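Local atomic coordinates of 1-deoxy-D-xylulose 5-phosphate reductoisomerase (Zymomonas mobilis, PDB entry 1R0K), a protein that catalyses the NADPH-dependent rearrangement and reduction of 1-deoxy-D-xylulose 5-phosphate to 2-C-methyl-D-erythritol 4-phosphate in isoprenoid biosynthesis, using a divalent metal cation. Residues Ala186-Val191 / Ile341-Ile346; Arg195-Pro200 / Ile208-Ala213; Ala327-Ala332 / Lys348-Thr353. All coordinates share one frame; numbering follows the deposited sequence.

Overall arrangement
Followed from the N terminus, the chain runs through the parallel Rossmann-like sheet before reaching Ala186-Val191, where contact 1 opens. Contact 2 lies wholly inside the long loop that contact 1 closes: Arg195-Pro200 meets helix 206-214 after a short excursion. Helix 321-337 then opens contact 3, and Ile341-Ile346 closes contact 1 before Lys348-Thr353 closes contact 3, so these two cross and share helix 345-356. Direct links join all three. Glu187 forms a salt bridge with Arg195, Ile346 packs on Ile210, and Asp211 probably hydrogen-bonds Asn329. Together they tie the segment around helices 185-188, 193-196 and 206-214 to the C-terminal helices.

Contact 1 (Ala186-Val191 / Ile341-Ile346); sequences AEMATV and IGFLDI
Phe343 swings its ring toward Met188 and Val191 by setting CG opposite its own N (chi1 -179°), while the CG of Leu344 stands anti to the carbonyl carbon (chi1 -63°), which turns its branched end to the first segment. The sulfur of Met188 sits at the rim of the aromatic ring: SD is 3.9 Å from CE2 of Phe343 and lies 75° off the ring normal, which identifies an edge-on Met-aromatic contact. Nearer the backbone, CB of Val191 packs 4.0 Å from CB of Phe343. Leu344 divides its branches, CD2 going to CB of Met188 and CD1 lying 3.8 Å from CB of Ala189. The first segment presents these groups from a type I beta turn, Met188 to Val191, at the C-terminal side of helix 185-188; the second runs into helix 345-356, and OD2 of Asp345 takes the N-H of Gly342 at 2.7 Å. Two waters bridge the polar backbone between them. Water 1 donates to O of Ala189 and O of Val191 and accepts from N of Phe343 at 2.9 Å; water 2 donates to O of Ala189 and accepts from N of Leu344 at 3.1 Å. Phe180 also makes an edge-to-face pair with Phe343, and Ala213 and Thr214 of helix 206-214 touch the side chain of Phe343.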
loop_
_atom_site.group_PDB
_atom_site.type_symbol
_atom_site.label_atom_id
_atom_site.label_comp_id
_atom_site.label_asym_id
_atom_site.label_seq_id
_atom_site.Cartn_x
_atom_site.Cartn_y
_atom_site.Cartn_z
ATOM N N ALA B 186 17.723 -1.530 32.932
ATOM C CA ALA B 186 17.988 -2.043 34.267
ATOM C C ALA B 186 17.251 -3.352 34.514
ATOM O O ALA B 186 17.822 -4.294 35.057
ATOM C CB ALA B 186 17.593 -1.007 35.322
ATOM N N GLU B 187 15.982 -3.428 34.127
ATOM C CA GLU B 187 15.266 -4.676 34.348
ATOM C C GLU B 187 15.779 -5.737 33.381
ATOM O O GLU B 187 15.985 -6.887 33.766
ATOM C CB GLU B 187 13.755 -4.515 34.163
ATOM C CG GLU B 187 12.981 -5.712 34.720
ATOM C CD GLU B 187 11.506 -5.711 34.368
ATOM O OE1 GLU B 187 10.943 -4.623 34.134
ATOM O OE2 GLU B 187 10.906 -6.807 34.346
ATOM N N MET B 188 15.995 -5.355 32.127
ATOM C CA MET B 188 16.479 -6.312 31.137
ATOM C C MET B 188 17.747 -7.013 31.621
ATOM O O MET B 188 17.972 -8.186 31.319
ATOM C CB MET B 188 16.723 -5.622 29.789
ATOM C CG MET B 188 15.444 -5.354 29.001
ATOM S SD MET B 188 15.705 -4.889 27.265
ATOM C CE MET B 188 15.933 -3.133 27.405
ATOM N N ALA B 189 18.567 -6.298 32.385
ATOM C CA ALA B 189 19.794 -6.876 32.912
ATOM C C ALA B 189 19.519 -8.153 33.707
ATOM O O ALA B 189 20.346 -9.056 33.738
ATOM C CB ALA B 189 20.505 -5.863 33.794
ATOM N N THR B 190 18.348 -8.229 34.333
ATOM C CA THR B 190 17.986 -9.383 35.160
ATOM C C THR B 190 17.176 -10.468 34.457
ATOM O O THR B 190 16.893 -11.507 35.045
ATOM C CB THR B 190 17.151 -8.952 36.382
ATOM O OG1 THR B 190 15.806 -8.669 35.969
ATOM C CG2 THR B 190 17.740 -7.711 37.016
ATOM N N VAL B 191 16.795 -10.234 33.211
ATOM C CA VAL B 191 15.995 -11.218 32.492
ATOM C C VAL B 191 16.647 -12.602 32.415
ATOM O O VAL B 191 17.814 -12.735 32.041
ATOM C CB VAL B 191 15.666 -10.710 31.071
ATOM C CG1 VAL B 191 15.003 -11.813 30.250
ATOM C CG2 VAL B 191 14.739 -9.507 31.170
ATOM N N ILE B 341 25.947 -16.173 30.503
ATOM C CA ILE B 341 26.016 -14.716 30.475
ATOM C C ILE B 341 24.631 -14.118 30.737
ATOM O O ILE B 341 23.627 -14.832 30.741
ATOM C CB ILE B 341 26.516 -14.193 29.104
ATOM C CG1 ILE B 341 25.552 -14.627 27.994
ATOM C CG2 ILE B 341 27.916 -14.719 28.819
ATOM C CD1 ILE B 341 25.937 -14.126 26.613
ATOM N N GLY B 342 24.585 -12.809 30.955
ATOM C CA GLY B 342 23.320 -12.145 31.197
ATOM C C GLY B 342 22.651 -11.763 29.889
ATOM O O GLY B 342 23.284 -11.803 28.832
ATOM N N PHE B 343 21.375 -11.394 29.957
ATOM C CA PHE B 343 20.610 -11.009 28.769
ATOM C C PHE B 343 21.279 -9.887 27.976
ATOM O O PHE B 343 21.379 -9.953 26.745
ATOM C CB PHE B 343 19.201 -10.566 29.177
ATOM C CG PHE B 343 18.326 -10.164 28.019
ATOM C CD1 PHE B 343 17.781 -11.126 27.171
ATOM C CD2 PHE B 343 18.043 -8.825 27.779
ATOM C CE1 PHE B 343 16.960 -10.756 26.094
ATOM C CE2 PHE B 343 17.227 -8.443 26.709
ATOM C CZ PHE B 343 16.683 -9.409 25.865
ATOM N N LEU B 344 21.733 -8.854 28.678
ATOM C CA LEU B 344 22.371 -7.719 28.020
ATOM C C LEU B 344 23.780 -7.999 27.526
ATOM O O LEU B 344 24.347 -7.200 26.775
ATOM C CB LEU B 344 22.386 -6.501 28.947
ATOM C CG LEU B 344 21.004 -5.965 29.335
ATOM C CD1 LEU B 344 21.163 -4.714 30.204
ATOM C CD2 LEU B 344 20.204 -5.639 28.079
ATOM N N ASP B 345 24.350 -9.125 27.944
ATOM C CA ASP B 345 25.697 -9.483 27.510
ATOM C C ASP B 345 25.687 -9.990 26.068
ATOM O O ASP B 345 26.728 -10.034 25.410
ATOM C CB ASP B 345 26.304 -10.565 28.414
ATOM C CG ASP B 345 26.630 -10.059 29.805
ATOM O OD1 ASP B 345 27.114 -8.919 29.930
ATOM O OD2 ASP B 345 26.416 -10.813 30.776
ATOM N N ILE B 346 24.514 -10.382 25.580
ATOM C CA ILE B 346 24.403 -10.878 24.214
ATOM C C ILE B 346 24.902 -9.830 23.229
ATOM O O ILE B 346 25.841 -10.081 22.470
ATOM C CB ILE B 346 22.948 -11.254 23.867
ATOM C CG1 ILE B 346 22.488 -12.407 24.762
ATOM C CG2 ILE B 346 22.848 -11.655 22.401
ATOM C CD1 ILE B 346 21.006 -12.699 24.692
HETATM O O HOH W 1 19.987 -11.675 32.503
HETATM O O HOH W 2 22.489 -8.949 31.676
#

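Contact 2 (Arg195-Pro200 / Ile208-Ala213); sequences RAVQHP and ISIDSA
Ala196 of helix 193-196 points its CB at Ile210, whose CD1 comes within 3.6 Å of it. Ile210 reaches that far because both its torsions turn in the same sense (chi1 -57°, chi2 -56°), folding CD1 back toward the first segment. Val197 follows, its side chain lying beside that of Ile210 and pointing the same way, with CG1 3.9 Å from the same CD1 methyl. The backbone of Val197 also passes close to helix 206-214: its CA is 3.8 Å from CB of Ser209. Its carbonyl oxygen is gripped from two directions, by water 3 at 2.9 Å and by ND1 of His199 at 3.0 Å. The latter bond is nearly straight (174°) and lies in the imidazole plane. Water 3 also bonds OG of Ser209 at 3.0 Å, completing a bridge across the contact, while that hydroxyl has a further partner in O of Gly205. On its far nitrogen, His199 NE2 bonds N of Ser203. A phenylalanine in place of His199 would probably leave the Val197 carbonyl without its ring N-H and the Ser203 amide without its acceptor, setting the ring free to turn. His199 and Ser212 are predicted to bind 1-deoxy-D-xylulose 5-phosphate. Bonds at both nitrogens would fix the rotation of the imidazole, while the segments themselves join through apolar packing on Ile210 and one water.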
loop_
_atom_site.group_PDB
_atom_site.type_symbol
_atom_site.label_atom_id
_atom_site.label_comp_id
_atom_site.label_asym_id
_atom_site.label_seq_id
_atom_site.Cartn_x
_atom_site.Cartn_y
_atom_site.Cartn_z
ATOM N N ARG B 195 12.319 -16.729 31.250
ATOM C CA ARG B 195 11.331 -15.690 30.995
ATOM C C ARG B 195 11.395 -15.197 29.557
ATOM O O ARG B 195 10.362 -15.016 28.905
ATOM C CB ARG B 195 11.538 -14.503 31.938
ATOM C CG ARG B 195 10.250 -13.740 32.206
ATOM C CD ARG B 195 10.268 -12.299 31.726
ATOM N NE ARG B 195 11.022 -11.417 32.608
ATOM C CZ ARG B 195 10.719 -10.138 32.819
ATOM N NH1 ARG B 195 9.672 -9.594 32.219
ATOM N NH2 ARG B 195 11.474 -9.395 33.616
ATOM N N ALA B 196 12.615 -14.995 29.066
ATOM C CA ALA B 196 12.846 -14.486 27.714
ATOM C C ALA B 196 12.280 -15.319 26.568
ATOM O O ALA B 196 11.898 -14.776 25.532
ATOM C CB ALA B 196 14.336 -14.276 27.497
ATOM N N VAL B 197 12.226 -16.631 26.738
ATOM C CA VAL B 197 11.722 -17.490 25.672
ATOM C C VAL B 197 10.207 -17.651 25.671
ATOM O O VAL B 197 9.644 -18.214 24.731
ATOM C CB VAL B 197 12.359 -18.888 25.738
ATOM C CG1 VAL B 197 13.871 -18.770 25.618
ATOM C CG2 VAL B 197 11.983 -19.570 27.042
ATOM N N GLN B 198 9.550 -17.167 26.723
ATOM C CA GLN B 198 8.097 -17.270 26.818
ATOM C C GLN B 198 7.404 -16.555 25.667
ATOM O O GLN B 198 7.755 -15.427 25.320
ATOM C CB GLN B 198 7.605 -16.693 28.151
ATOM C CG GLN B 198 7.983 -17.524 29.366
ATOM C CD GLN B 198 7.357 -18.908 29.344
ATOM O OE1 GLN B 198 6.693 -19.293 28.378
ATOM N NE2 GLN B 198 7.569 -19.668 30.416
ATOM N N HIS B 199 6.421 -17.226 25.077
ATOM C CA HIS B 199 5.655 -16.670 23.969
ATOM C C HIS B 199 4.248 -17.251 24.036
ATOM O O HIS B 199 4.011 -18.225 24.747
ATOM C CB HIS B 199 6.303 -17.032 22.626
ATOM C CG HIS B 199 6.473 -18.505 22.412
ATOM N ND1 HIS B 199 7.464 -19.240 23.027
ATOM C CD2 HIS B 199 5.760 -19.385 21.668
ATOM C CE1 HIS B 199 7.354 -20.507 22.674
ATOM N NE2 HIS B 199 6.327 -20.623 21.850
ATOM N N PRO B 200 3.291 -16.657 23.303
ATOM C CA PRO B 200 1.908 -17.147 23.307
ATOM C C PRO B 200 1.802 -18.647 23.030
ATOM O O PRO B 200 1.719 -19.073 21.876
ATOM C CB PRO B 200 1.248 -16.308 22.220
ATOM C CG PRO B 200 1.964 -15.007 22.346
ATOM C CD PRO B 200 3.409 -15.435 22.488
ATOM N N ILE B 208 14.819 -17.749 18.126
ATOM C CA ILE B 208 13.906 -16.781 17.533
ATOM C C ILE B 208 13.344 -15.878 18.629
ATOM O O ILE B 208 13.244 -14.663 18.457
ATOM C CB ILE B 208 12.735 -17.494 16.807
ATOM C CG1 ILE B 208 13.285 -18.411 15.710
ATOM C CG2 ILE B 208 11.789 -16.471 16.193
ATOM C CD1 ILE B 208 12.215 -19.188 14.963
ATOM N N SER B 209 12.983 -16.474 19.760
ATOM C CA SER B 209 12.437 -15.698 20.869
ATOM C C SER B 209 13.447 -14.693 21.415
ATOM O O SER B 209 13.106 -13.536 21.664
ATOM C CB SER B 209 11.986 -16.627 21.997
ATOM O OG SER B 209 10.905 -17.442 21.574
ATOM N N ILE B 210 14.692 -15.126 21.600
ATOM C CA ILE B 210 15.712 -14.229 22.132
ATOM C C ILE B 210 16.005 -13.072 21.177
ATOM O O ILE B 210 16.112 -11.920 21.606
ATOM C CB ILE B 210 17.021 -14.991 22.454
ATOM C CG1 ILE B 210 16.726 -16.132 23.432
ATOM C CG2 ILE B 210 18.043 -14.043 23.060
ATOM C CD1 ILE B 210 16.054 -15.691 24.726
ATOM N N ASP B 211 16.124 -13.374 19.885
ATOM C CA ASP B 211 16.396 -12.344 18.889
ATOM C C ASP B 211 15.280 -11.302 18.867
ATOM O O ASP B 211 15.513 -10.122 18.585
ATOM C CB ASP B 211 16.556 -12.961 17.495
ATOM C CG ASP B 211 17.877 -13.690 17.326
ATOM O OD1 ASP B 211 18.809 -13.442 18.126
ATOM O OD2 ASP B 211 17.987 -14.501 16.382
ATOM N N SER B 212 14.066 -11.749 19.158
ATOM C CA SER B 212 12.923 -10.849 19.201
ATOM C C SER B 212 13.058 -9.957 20.442
ATOM O O SER B 212 12.813 -8.756 20.392
ATOM C CB SER B 212 11.627 -11.660 19.276
ATOM O OG SER B 212 10.509 -10.828 19.529
ATOM N N ALA B 213 13.476 -10.561 21.548
ATOM C CA ALA B 213 13.635 -9.849 22.809
ATOM C C ALA B 213 14.733 -8.790 22.759
ATOM O O ALA B 213 14.590 -7.716 23.335
ATOM C CB ALA B 213 13.917 -10.848 23.931
HETATM O O HOH W 3 10.650 -20.133 22.786
#

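Contact 3 (Ala327-Ala332 / Lys348-Thr353); sequences AANEIA and KIVEKT
Val350 lays its CG2 methyl over the backbone of Asn329, 3.6 Å from CA and 3.7 Å from N of that residue. The setting is an antiparallel helix pair joined by a short connection, a helical hairpin in the C-terminal part of the chain: the axes of 327-332 and 348-353 approach to 8.6 Å, and their N-to-C directions differ by 143°. The small residues Ala328 and Ala332 probably allow this closeness. One turn apart, both direct CB at the second helix, and the CA atoms of Ala328 and Val350 come to 5.2 Å. The methyl of Ala332 packs on the branch point of Ile349, CB to CB at 4.0 Å. Val350 holds CG1 anti to its N (chi1 173°), which leaves CG2 as the methyl that meets Asn329. The side chains of Asn329 and Val350 run at a slant to one another, and the amide of Asn329 finds its polar partner elsewhere, ND2 bonding OD1 of Asp211 in helix 206-214. Around the pair, Leu310 of helix 307-317 also packs on Val350, and helix 365-385 supplies Ala379 and Leu382 against Thr353. That threonine meets Ala328 through CB, 3.8 Å from the alanine CB. Its hydroxyl is turned back into its own helix, where OG1 donates to O of Ile349 at 2.8 Å from above the carbonyl plane, while N of Thr353 reaches the same oxygen from the opposite face.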
loop_
_atom_site.group_PDB
_atom_site.type_symbol
_atom_site.label_atom_id
_atom_site.label_comp_id
_atom_site.label_asym_id
_atom_site.label_seq_id
_atom_site.Cartn_x
_atom_site.Cartn_y
_atom_site.Cartn_z
ATOM N N ALA B 327 26.946 -14.560 13.181
ATOM C CA ALA B 327 27.597 -15.699 13.818
ATOM C C ALA B 327 27.817 -15.449 15.306
ATOM O O ALA B 327 27.552 -16.319 16.130
ATOM C CB ALA B 327 28.928 -15.996 13.137
ATOM N N ALA B 328 28.304 -14.265 15.656
ATOM C CA ALA B 328 28.539 -13.954 17.064
ATOM C C ALA B 328 27.238 -14.011 17.856
ATOM O O ALA B 328 27.213 -14.465 19.000
ATOM C CB ALA B 328 29.178 -12.583 17.205
ATOM N N ASN B 329 26.151 -13.546 17.249
ATOM C CA ASN B 329 24.859 -13.563 17.926
ATOM C C ASN B 329 24.416 -15.000 18.217
ATOM O O ASN B 329 23.841 -15.279 19.270
ATOM C CB ASN B 329 23.804 -12.846 17.077
ATOM C CG ASN B 329 22.485 -12.698 17.802
ATOM O OD1 ASN B 329 22.415 -12.068 18.865
ATOM N ND2 ASN B 329 21.429 -13.280 17.239
ATOM N N GLU B 330 24.684 -15.912 17.288
ATOM C CA GLU B 330 24.316 -17.315 17.482
ATOM C C GLU B 330 24.961 -17.852 18.757
ATOM O O GLU B 330 24.308 -18.500 19.572
ATOM C CB GLU B 330 24.775 -18.162 16.289
ATOM C CG GLU B 330 23.989 -17.927 15.010
ATOM C CD GLU B 330 22.670 -18.685 14.974
ATOM O OE1 GLU B 330 22.242 -19.224 16.020
ATOM O OE2 GLU B 330 22.053 -18.736 13.889
ATOM N N ILE B 331 26.252 -17.574 18.915
ATOM C CA ILE B 331 27.015 -18.014 20.076
ATOM C C ILE B 331 26.530 -17.332 21.346
ATOM O O ILE B 331 26.299 -17.988 22.358
ATOM C CB ILE B 331 28.526 -17.699 19.893
ATOM C CG1 ILE B 331 29.089 -18.530 18.742
ATOM C CG2 ILE B 331 29.293 -17.989 21.176
ATOM C CD1 ILE B 331 29.096 -20.019 19.025
ATOM N N ALA B 332 26.379 -16.013 21.285
ATOM C CA ALA B 332 25.942 -15.242 22.438
ATOM C C ALA B 332 24.568 -15.678 22.938
ATOM O O ALA B 332 24.370 -15.850 24.139
ATOM C CB ALA B 332 25.934 -13.756 22.098
ATOM N N LYS B 348 26.562 -7.262 23.875
ATOM C CA LYS B 348 27.928 -6.866 24.208
ATOM C C LYS B 348 28.931 -7.813 23.565
ATOM O O LYS B 348 29.932 -7.375 23.004
ATOM C CB LYS B 348 28.129 -6.824 25.727
ATOM C CG LYS B 348 27.385 -5.670 26.385
ATOM C CD LYS B 348 27.661 -5.575 27.878
ATOM C CE LYS B 348 26.871 -4.422 28.490
ATOM N NZ LYS B 348 27.152 -4.245 29.945
ATOM N N ILE B 349 28.664 -9.111 23.640
ATOM C CA ILE B 349 29.556 -10.092 23.036
ATOM C C ILE B 349 29.584 -9.867 21.530
ATOM O O ILE B 349 30.645 -9.934 20.903
ATOM C CB ILE B 349 29.087 -11.542 23.316
ATOM C CG1 ILE B 349 29.191 -11.854 24.815
ATOM C CG2 ILE B 349 29.919 -12.527 22.507
ATOM C CD1 ILE B 349 30.581 -11.752 25.381
ATOM N N VAL B 350 28.421 -9.595 20.945
ATOM C CA VAL B 350 28.362 -9.366 19.506
ATOM C C VAL B 350 29.218 -8.156 19.152
ATOM O O VAL B 350 30.020 -8.208 18.219
ATOM C CB VAL B 350 26.906 -9.145 19.024
ATOM C CG1 VAL B 350 26.895 -8.731 17.559
ATOM C CG2 VAL B 350 26.107 -10.435 19.199
ATOM N N GLU B 351 29.064 -7.078 19.912
ATOM C CA GLU B 351 29.830 -5.858 19.674
ATOM C C GLU B 351 31.334 -6.118 19.764
ATOM O O GLU B 351 32.098 -5.705 18.885
ATOM C CB GLU B 351 29.445 -4.784 20.693
ATOM C CG GLU B 351 29.877 -3.382 20.294
ATOM C CD GLU B 351 29.705 -2.372 21.413
ATOM O OE1 GLU B 351 28.725 -2.489 22.179
ATOM O OE2 GLU B 351 30.543 -1.452 21.519
ATOM N N LYS B 352 31.757 -6.786 20.835
ATOM C CA LYS B 352 33.171 -7.096 21.038
ATOM C C LYS B 352 33.732 -7.910 19.879
ATOM O O LYS B 352 34.828 -7.636 19.389
ATOM C CB LYS B 352 33.374 -7.867 22.344
ATOM C CG LYS B 352 33.224 -7.021 23.600
ATOM C CD LYS B 352 33.444 -7.856 24.853
ATOM C CE LYS B 352 33.322 -7.025 26.120
ATOM N NZ LYS B 352 34.344 -5.937 26.182
ATOM N N THR B 353 32.978 -8.916 19.445
ATOM C CA THR B 353 33.415 -9.755 18.336
ATOM C C THR B 353 33.570 -8.913 17.063
ATOM O O THR B 353 34.556 -9.048 16.341
ATOM C CB THR B 353 32.414 -10.901 18.080
ATOM O OG1 THR B 353 32.193 -11.613 19.302
ATOM C CG2 THR B 353 32.963 -11.873 17.035
#